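Local coordinates for protein UDP-galactopyranose mutase (Deinococcus radiodurans, PDB 3HDY) that probably interconverts UDP-galactopyranose and UDP-galactofuranose, using a bound FAD as its flavin cofactor, at residues Q25-F30 with F249-H254; Y334-R339 with V362-T367. All coordinates share one frame; numbering follows the deposited sequence.

Contact 1 (Q25-F30 with F249-H254)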
loop_
_atom_site.group_PDB
_atom_site.type_symbol
_atom_site.label_atom_id
_atom_site.label_comp_id
_atom_site.label_asym_id
_atom_site.label_seq_id
_atom_site.Cartn_x
_atom_site.Cartn_y
_atom_site.Cartn_z
ATOM N N GLN A 25 23.390 11.045 -31.311
ATOM C CA GLN A 25 22.732 11.414 -30.062
ATOM C C GLN A 25 21.848 10.285 -29.536
ATOM O O GLN A 25 21.267 9.522 -30.311
ATOM C CB GLN A 25 21.907 12.689 -30.243
ATOM C CG GLN A 25 21.209 13.155 -28.976
ATOM C CD GLN A 25 20.414 14.427 -29.184
ATOM O OE1 GLN A 25 20.526 15.080 -30.222
ATOM N NE2 GLN A 25 19.606 14.788 -28.193
ATOM N N GLU A 26 21.747 10.199 -28.212
ATOM C CA GLU A 26 21.035 9.109 -27.549
ATOM C C GLU A 26 19.527 9.339 -27.438
ATOM O O GLU A 26 18.983 10.282 -28.015
ATOM C CB GLU A 26 21.628 8.857 -26.160
ATOM C CG GLU A 26 23.048 8.313 -26.180
ATOM C CD GLU A 26 23.114 6.865 -26.629
ATOM O OE1 GLU A 26 22.118 6.134 -26.440
ATOM O OE2 GLU A 26 24.167 6.457 -27.164
ATOM N N SER A 27 18.868 8.465 -26.682
ATOM C CA SER A 27 17.414 8.472 -26.548
ATOM C C SER A 27 16.870 9.772 -25.961
ATOM O O SER A 27 17.580 10.505 -25.275
ATOM C CB SER A 27 16.959 7.280 -25.694
ATOM O OG SER A 27 15.554 7.286 -25.500
ATOM N N LYS A 28 15.601 10.050 -26.245
ATOM C CA LYS A 28 14.913 11.203 -25.676
ATOM C C LYS A 28 14.332 10.803 -24.323
ATOM O O LYS A 28 14.402 11.559 -23.351
ATOM C CB LYS A 28 13.807 11.673 -26.623
ATOM C CG LYS A 28 13.208 13.030 -26.293
ATOM C CD LYS A 28 12.055 13.351 -27.239
ATOM C CE LYS A 28 11.446 14.713 -26.949
ATOM N NZ LYS A 28 10.252 14.974 -27.802
ATOM N N GLY A 29 13.767 9.599 -24.271
ATOM C CA GLY A 29 13.253 9.033 -23.038
ATOM C C GLY A 29 12.120 9.819 -22.407
ATOM O O GLY A 29 11.317 10.447 -23.098
ATOM N N PHE A 30 12.062 9.773 -21.080
ATOM C CA PHE A 30 11.043 10.483 -20.316
ATOM C C PHE A 30 11.172 11.994 -20.455
ATOM O O PHE A 30 12.271 12.541 -20.417
ATOM C CB PHE A 30 11.139 10.099 -18.841
ATOM C CG PHE A 30 10.847 8.656 -18.573
ATOM C CD1 PHE A 30 11.870 7.730 -18.519
ATOM C CD2 PHE A 30 9.546 8.225 -18.374
ATOM C CE1 PHE A 30 11.604 6.400 -18.270
ATOM C CE2 PHE A 30 9.275 6.896 -18.128
ATOM C CZ PHE A 30 10.305 5.982 -18.076
ATOM N N PHE A 249 21.640 5.890 -16.784
ATOM C CA PHE A 249 21.239 5.134 -17.972
ATOM C C PHE A 249 19.771 5.266 -18.395
ATOM O O PHE A 249 19.365 4.716 -19.418
ATOM C CB PHE A 249 21.617 3.658 -17.821
ATOM C CG PHE A 249 21.145 3.038 -16.541
ATOM C CD1 PHE A 249 21.978 2.983 -15.438
ATOM C CD2 PHE A 249 19.871 2.506 -16.443
ATOM C CE1 PHE A 249 21.548 2.407 -14.256
ATOM C CE2 PHE A 249 19.434 1.929 -15.267
ATOM C CZ PHE A 249 20.274 1.878 -14.170
ATOM N N ILE A 250 18.972 5.988 -17.621
ATOM C CA ILE A 250 17.594 6.241 -18.022
ATOM C C ILE A 250 17.497 7.626 -18.642
ATOM O O ILE A 250 17.824 8.619 -18.000
ATOM C CB ILE A 250 16.618 6.122 -16.840
ATOM C CG1 ILE A 250 16.614 4.694 -16.299
ATOM C CG2 ILE A 250 15.221 6.520 -17.262
ATOM C CD1 ILE A 250 15.665 4.489 -15.147
ATOM N N PRO A 251 17.058 7.693 -19.904
ATOM C CA PRO A 251 16.982 8.957 -20.643
ATOM C C PRO A 251 15.875 9.872 -20.125
ATOM O O PRO A 251 14.753 9.417 -19.911
ATOM C CB PRO A 251 16.654 8.507 -22.075
ATOM C CG PRO A 251 16.954 7.038 -22.114
ATOM C CD PRO A 251 16.677 6.544 -20.738
ATOM N N PHE A 252 16.192 11.147 -19.927
ATOM C CA PHE A 252 15.180 12.138 -19.578
ATOM C C PHE A 252 15.563 13.533 -20.059
ATOM O O PHE A 252 16.738 13.891 -20.081
ATOM C CB PHE A 252 14.897 12.144 -18.069
ATOM C CG PHE A 252 16.110 12.380 -17.219
ATOM C CD1 PHE A 252 16.414 13.650 -16.757
ATOM C CD2 PHE A 252 16.941 11.327 -16.866
ATOM C CE1 PHE A 252 17.531 13.866 -15.965
ATOM C CE2 PHE A 252 18.055 11.537 -16.076
ATOM C CZ PHE A 252 18.351 12.808 -15.627
ATOM N N GLN A 253 14.559 14.308 -20.452
ATOM C CA GLN A 253 14.773 15.657 -20.960
ATOM C C GLN A 253 15.024 16.648 -19.830
ATOM O O GLN A 253 15.982 17.419 -19.868
ATOM C CB GLN A 253 13.568 16.110 -21.788
ATOM C CG GLN A 253 13.403 15.362 -23.093
ATOM C CD GLN A 253 14.544 15.630 -24.050
ATOM O OE1 GLN A 253 14.595 16.677 -24.696
ATOM N NE2 GLN A 253 15.469 14.680 -24.149
ATOM N N HIS A 254 14.153 16.623 -18.827
ATOM C CA HIS A 254 14.239 17.553 -17.709
ATOM C C HIS A 254 14.060 16.813 -16.387
ATOM O O HIS A 254 13.408 15.773 -16.340
ATOM C CB HIS A 254 13.174 18.637 -17.856
ATOM C CG HIS A 254 13.391 19.824 -16.971
ATOM N ND1 HIS A 254 14.073 20.947 -17.386
ATOM C CD2 HIS A 254 13.009 20.067 -15.695
ATOM C CE1 HIS A 254 14.105 21.829 -16.404
ATOM N NE2 HIS A 254 13.466 21.320 -15.365
#
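Phe30 and Phe252 pair in parallel, their CA atoms 4.5 Å apart, where the first strand of the Rossmann-type parallel sheet, 30-35, meets strand 252-257. Two backbone bonds straddle Phe252: Phe30 N donates to Pro251 O over 3.0 Å, and Gln253 N to Phe30 O over 2.9 Å. Between them Phe252 CA makes a C-H...O contact with Phe30 O. The ladder continues with backbone hydrogen bonds between His254 and both Asp31 and Leu33.

The two Phe side chains leave on the same side of the sheet but meet only near their CB atoms. With CG anti to its own carbonyl carbon (chi1 -64°), the Phe30 ring is directed to Ile250, whose CG2 lies at the ring edge, and both side chains rest on Leu56 of strand 55-59. Phe249 of the second subunit meets the Phe30 ring and also packs on Ser27 and Pro251, so this sheet end is part of the dimer interface. Ahead of the strand, Pro251 CB sits by Gly29 CA and its CG against Ser27 CB. Bent at chi2 (-65°), Gln253 lays its amide beside Lys28 CG, and NE2 makes a weak 3.4 Å hydrogen bond to Lys28 O.

Contact 2 (Y334-R339 with V362-T367). With FAD (flavin-adenine dinucleotide), chain L.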
loop_
_atom_site.group_PDB
_atom_site.type_symbol
_atom_site.label_atom_id
_atom_site.label_comp_id
_atom_site.label_asym_id
_atom_site.label_seq_id
_atom_site.Cartn_x
_atom_site.Cartn_y
_atom_site.Cartn_z
ATOM N N TYR A 334 13.932 16.078 7.829
ATOM C CA TYR A 334 12.517 16.419 7.937
ATOM C C TYR A 334 12.309 17.927 8.037
ATOM O O TYR A 334 11.359 18.467 7.470
ATOM C CB TYR A 334 11.878 15.715 9.132
ATOM C CG TYR A 334 11.886 14.208 9.022
ATOM C CD1 TYR A 334 12.416 13.421 10.035
ATOM C CD2 TYR A 334 11.375 13.572 7.899
ATOM C CE1 TYR A 334 12.427 12.041 9.935
ATOM C CE2 TYR A 334 11.386 12.195 7.791
ATOM C CZ TYR A 334 11.912 11.436 8.810
ATOM O OH TYR A 334 11.923 10.062 8.710
ATOM N N TYR A 335 13.210 18.603 8.746
ATOM C CA TYR A 335 13.089 20.041 8.971
ATOM C C TYR A 335 14.307 20.825 8.495
ATOM O O TYR A 335 15.432 20.531 8.889
ATOM C CB TYR A 335 12.911 20.335 10.466
ATOM C CG TYR A 335 11.695 19.725 11.129
ATOM C CD1 TYR A 335 11.681 18.387 11.501
ATOM C CD2 TYR A 335 10.575 20.498 11.417
ATOM C CE1 TYR A 335 10.581 17.830 12.117
ATOM C CE2 TYR A 335 9.470 19.950 12.037
ATOM C CZ TYR A 335 9.479 18.614 12.384
ATOM O OH TYR A 335 8.384 18.058 13.001
ATOM N N PRO A 336 14.085 21.843 7.657
ATOM C CA PRO A 336 15.120 22.859 7.470
ATOM C C PRO A 336 15.294 23.612 8.790
ATOM O O PRO A 336 14.334 23.700 9.556
ATOM C CB PRO A 336 14.513 23.788 6.415
ATOM C CG PRO A 336 13.442 22.985 5.750
ATOM C CD PRO A 336 12.906 22.082 6.811
ATOM N N VAL A 337 16.485 24.138 9.061
ATOM C CA VAL A 337 16.741 24.826 10.325
ATOM C C VAL A 337 16.987 26.313 10.112
ATOM O O VAL A 337 18.131 26.742 9.974
ATOM C CB VAL A 337 17.948 24.224 11.054
ATOM C CG1 VAL A 337 18.054 24.799 12.454
ATOM C CG2 VAL A 337 17.837 22.708 11.087
ATOM N N PRO A 338 15.906 27.104 10.095
ATOM C CA PRO A 338 15.966 28.531 9.761
ATOM C C PRO A 338 16.786 29.354 10.756
ATOM O O PRO A 338 16.358 29.564 11.889
ATOM C CB PRO A 338 14.491 28.958 9.794
ATOM C CG PRO A 338 13.713 27.690 9.645
ATOM C CD PRO A 338 14.527 26.666 10.367
ATOM N N ARG A 339 17.958 29.806 10.315
ATOM C CA ARG A 339 18.832 30.676 11.097
ATOM C C ARG A 339 19.862 31.271 10.142
ATOM O O ARG A 339 20.138 30.688 9.098
ATOM C CB ARG A 339 19.519 29.896 12.219
ATOM C CG ARG A 339 20.428 28.784 11.730
ATOM C CD ARG A 339 21.016 27.998 12.892
ATOM N NE ARG A 339 21.633 28.869 13.887
ATOM C CZ ARG A 339 22.612 28.497 14.706
ATOM N NH1 ARG A 339 23.100 27.268 14.647
ATOM N NH2 ARG A 339 23.110 29.359 15.580
ATOM N N VAL A 362 11.977 21.978 -6.271
ATOM C CA VAL A 362 10.713 22.327 -5.636
ATOM C C VAL A 362 10.404 21.377 -4.480
ATOM O O VAL A 362 10.785 20.205 -4.509
ATOM C CB VAL A 362 9.549 22.369 -6.662
ATOM C CG1 VAL A 362 9.722 21.291 -7.721
ATOM C CG2 VAL A 362 8.204 22.248 -5.967
ATOM N N GLY A 363 9.739 21.898 -3.452
ATOM C CA GLY A 363 9.431 21.125 -2.261
ATOM C C GLY A 363 10.068 21.706 -1.011
ATOM O O GLY A 363 10.779 22.709 -1.074
ATOM N N ARG A 364 9.818 21.068 0.128
ATOM C CA ARG A 364 10.314 21.558 1.412
ATOM C C ARG A 364 11.816 21.334 1.585
ATOM O O ARG A 364 12.534 22.198 2.092
ATOM C CB ARG A 364 9.557 20.896 2.568
ATOM C CG ARG A 364 10.134 21.215 3.934
ATOM C CD ARG A 364 9.632 20.269 5.012
ATOM N NE ARG A 364 8.552 20.859 5.793
ATOM C CZ ARG A 364 8.368 20.646 7.092
ATOM N NH1 ARG A 364 9.196 19.862 7.762
ATOM N NH2 ARG A 364 7.361 21.227 7.723
ATOM N N LEU A 365 12.284 20.165 1.170
ATOM C CA LEU A 365 13.689 19.818 1.314
ATOM C C LEU A 365 14.557 20.479 0.237
ATOM O O LEU A 365 15.692 20.881 0.504
ATOM C CB LEU A 365 13.865 18.297 1.281
ATOM C CG LEU A 365 13.189 17.507 2.403
ATOM C CD1 LEU A 365 13.694 16.071 2.433
ATOM C CD2 LEU A 365 13.414 18.177 3.750
ATOM N N ALA A 366 14.012 20.602 -0.971
ATOM C CA ALA A 366 14.781 21.073 -2.123
ATOM C C ALA A 366 14.913 22.591 -2.236
ATOM O O ALA A 366 15.806 23.081 -2.921
ATOM C CB ALA A 366 14.210 20.493 -3.414
ATOM N N THR A 367 14.024 23.338 -1.588
ATOM C CA THR A 367 14.163 24.793 -1.547
ATOM C C THR A 367 14.408 25.289 -0.122
ATOM O O THR A 367 14.329 26.487 0.152
ATOM C CB THR A 367 12.951 25.531 -2.169
ATOM O OG1 THR A 367 11.776 25.300 -1.382
ATOM C CG2 THR A 367 12.706 25.056 -3.588
HETATM P PA FAD L . 8.742 14.973 1.223
HETATM O O1A FAD L . 9.710 14.668 2.293
HETATM O O2A FAD L . 7.337 14.715 1.621
HETATM O O5B FAD L . 9.084 14.073 -0.031
HETATM C C5B FAD L . 10.396 14.060 -0.487
HETATM C C4B FAD L . 10.783 12.686 -0.958
HETATM O O4B FAD L . 11.988 12.773 -1.649
HETATM C C3B FAD L . 11.041 11.755 0.198
HETATM O O3B FAD L . 10.101 10.735 0.128
HETATM C C2B FAD L . 12.427 11.210 -0.046
HETATM O O2B FAD L . 12.512 9.833 0.173
HETATM C C1B FAD L . 12.626 11.543 -1.503
HETATM N N9A FAD L . 14.027 11.654 -1.884
HETATM C C8A FAD L . 14.917 12.564 -1.437
HETATM N N7A FAD L . 16.089 12.333 -2.038
HETATM C C5A FAD L . 15.956 11.285 -2.863
HETATM C C6A FAD L . 16.833 10.645 -3.716
HETATM N N6A FAD L . 18.128 10.905 -3.664
HETATM N N1A FAD L . 16.393 9.587 -4.454
HETATM C C2A FAD L . 15.093 9.174 -4.354
HETATM N N3A FAD L . 14.241 9.824 -3.513
HETATM C C4A FAD L . 14.662 10.858 -2.778
HETATM N N1 FAD L . 2.352 19.674 7.289
HETATM C C2 FAD L . 1.057 20.049 7.499
HETATM O O2 FAD L . 0.516 20.783 6.703
HETATM N N3 FAD L . 0.367 19.607 8.592
HETATM C C4 FAD L . 0.995 18.780 9.476
HETATM O O4 FAD L . 0.420 18.361 10.454
HETATM C C4X FAD L . 2.289 18.397 9.272
HETATM N N5 FAD L . 2.882 17.566 10.177
HETATM C C5X FAD L . 4.178 17.170 9.981
HETATM C C6 FAD L . 4.761 16.330 10.911
HETATM C C7 FAD L . 6.062 15.925 10.735
HETATM C C7M FAD L . 6.701 15.017 11.724
HETATM C C8 FAD L . 6.780 16.349 9.643
HETATM C C8M FAD L . 8.187 15.865 9.520
HETATM C C9 FAD L . 6.204 17.200 8.704
HETATM C C9A FAD L . 4.891 17.614 8.878
HETATM N N10 FAD L . 4.277 18.447 7.969
HETATM C C10 FAD L . 2.980 18.845 8.174
HETATM C "C1'" FAD L . 5.020 18.971 6.782
HETATM C "C2'" FAD L . 4.739 18.176 5.520
HETATM O "O2'" FAD L . 5.143 16.863 5.732
HETATM C "C3'" FAD L . 5.529 18.749 4.359
HETATM O "O3'" FAD L . 5.025 20.016 4.066
HETATM C "C4'" FAD L . 5.453 17.891 3.107
HETATM O "O4'" FAD L . 5.594 16.559 3.498
HETATM C "C5'" FAD L . 6.556 18.257 2.127
HETATM O "O5'" FAD L . 6.505 17.508 0.935
HETATM P P FAD L . 7.786 17.310 -0.005
HETATM O O1P FAD L . 7.399 16.483 -1.166
HETATM O O2P FAD L . 8.293 18.618 -0.484
HETATM O O3P FAD L . 8.899 16.513 0.806
#
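Arg364 NH1 donates to Tyr334 O over 2.6 Å, the acceptor lying almost in the guanidinium plane while the donor is tilted 29° from the carbonyl plane. NH1 also stands over one face of the Tyr335 ring, offset toward its rim; the guanidinium, CZ 5.4 Å from the ring centroid, makes at most a weak cation-pi attraction. FAD C1' lies over a face of the guanidinium, 3.4 Å from Arg364 NH2, placing the group beside the start of the ribityl chain. The side chain arrives there extended from the backbone and then bent at chi3 (-100°), crossing the Pro336 side chain at about a right angle, CG 4.1 Å from Pro336 CD.

At its other end Arg364 N gives a 3.0 Å hydrogen bond to FAD O2P, following Gly363, whose CA also approaches that phosphate oxygen. The turn behind them is tied by Thr367 OG1 donating to Gly363 O. On the strand side, Tyr334 and Tyr335 form a classic beta bulge opposite Arg275. Tyr335 OH hydrogen-bonds O1B of the bound UDP-galactose and touches flavin C7M at 3.7 Å. Two carbonyls, of Tyr334 and (from NH2) Tyr371, thus fix the buried guanidinium, while the main-chain N-H, not the charge, grips the phosphate.

From the N terminus, contact 1 forms as the chain enters strand 30-35 and closes a loop of more than 200 residues when strand 252-257 comes alongside, two strands that lie next to each other in the parallel sheet. Contact 2 opens later and spans only 23 residues: the chain leaves strand 320-336 of the mixed sheet, runs through helix 340-355 and returns by strand 359-361, one edge strand of the parallel sheet, next to 252-257. The two closures follow in series, neither nested nor crossed, with centres about 29 Å apart. Contact 1 joins strands within the parallel sheet, at the dimer side, whereas contact 2 ties the loop after 359-361 to the end of strand 320-336, beside the FAD.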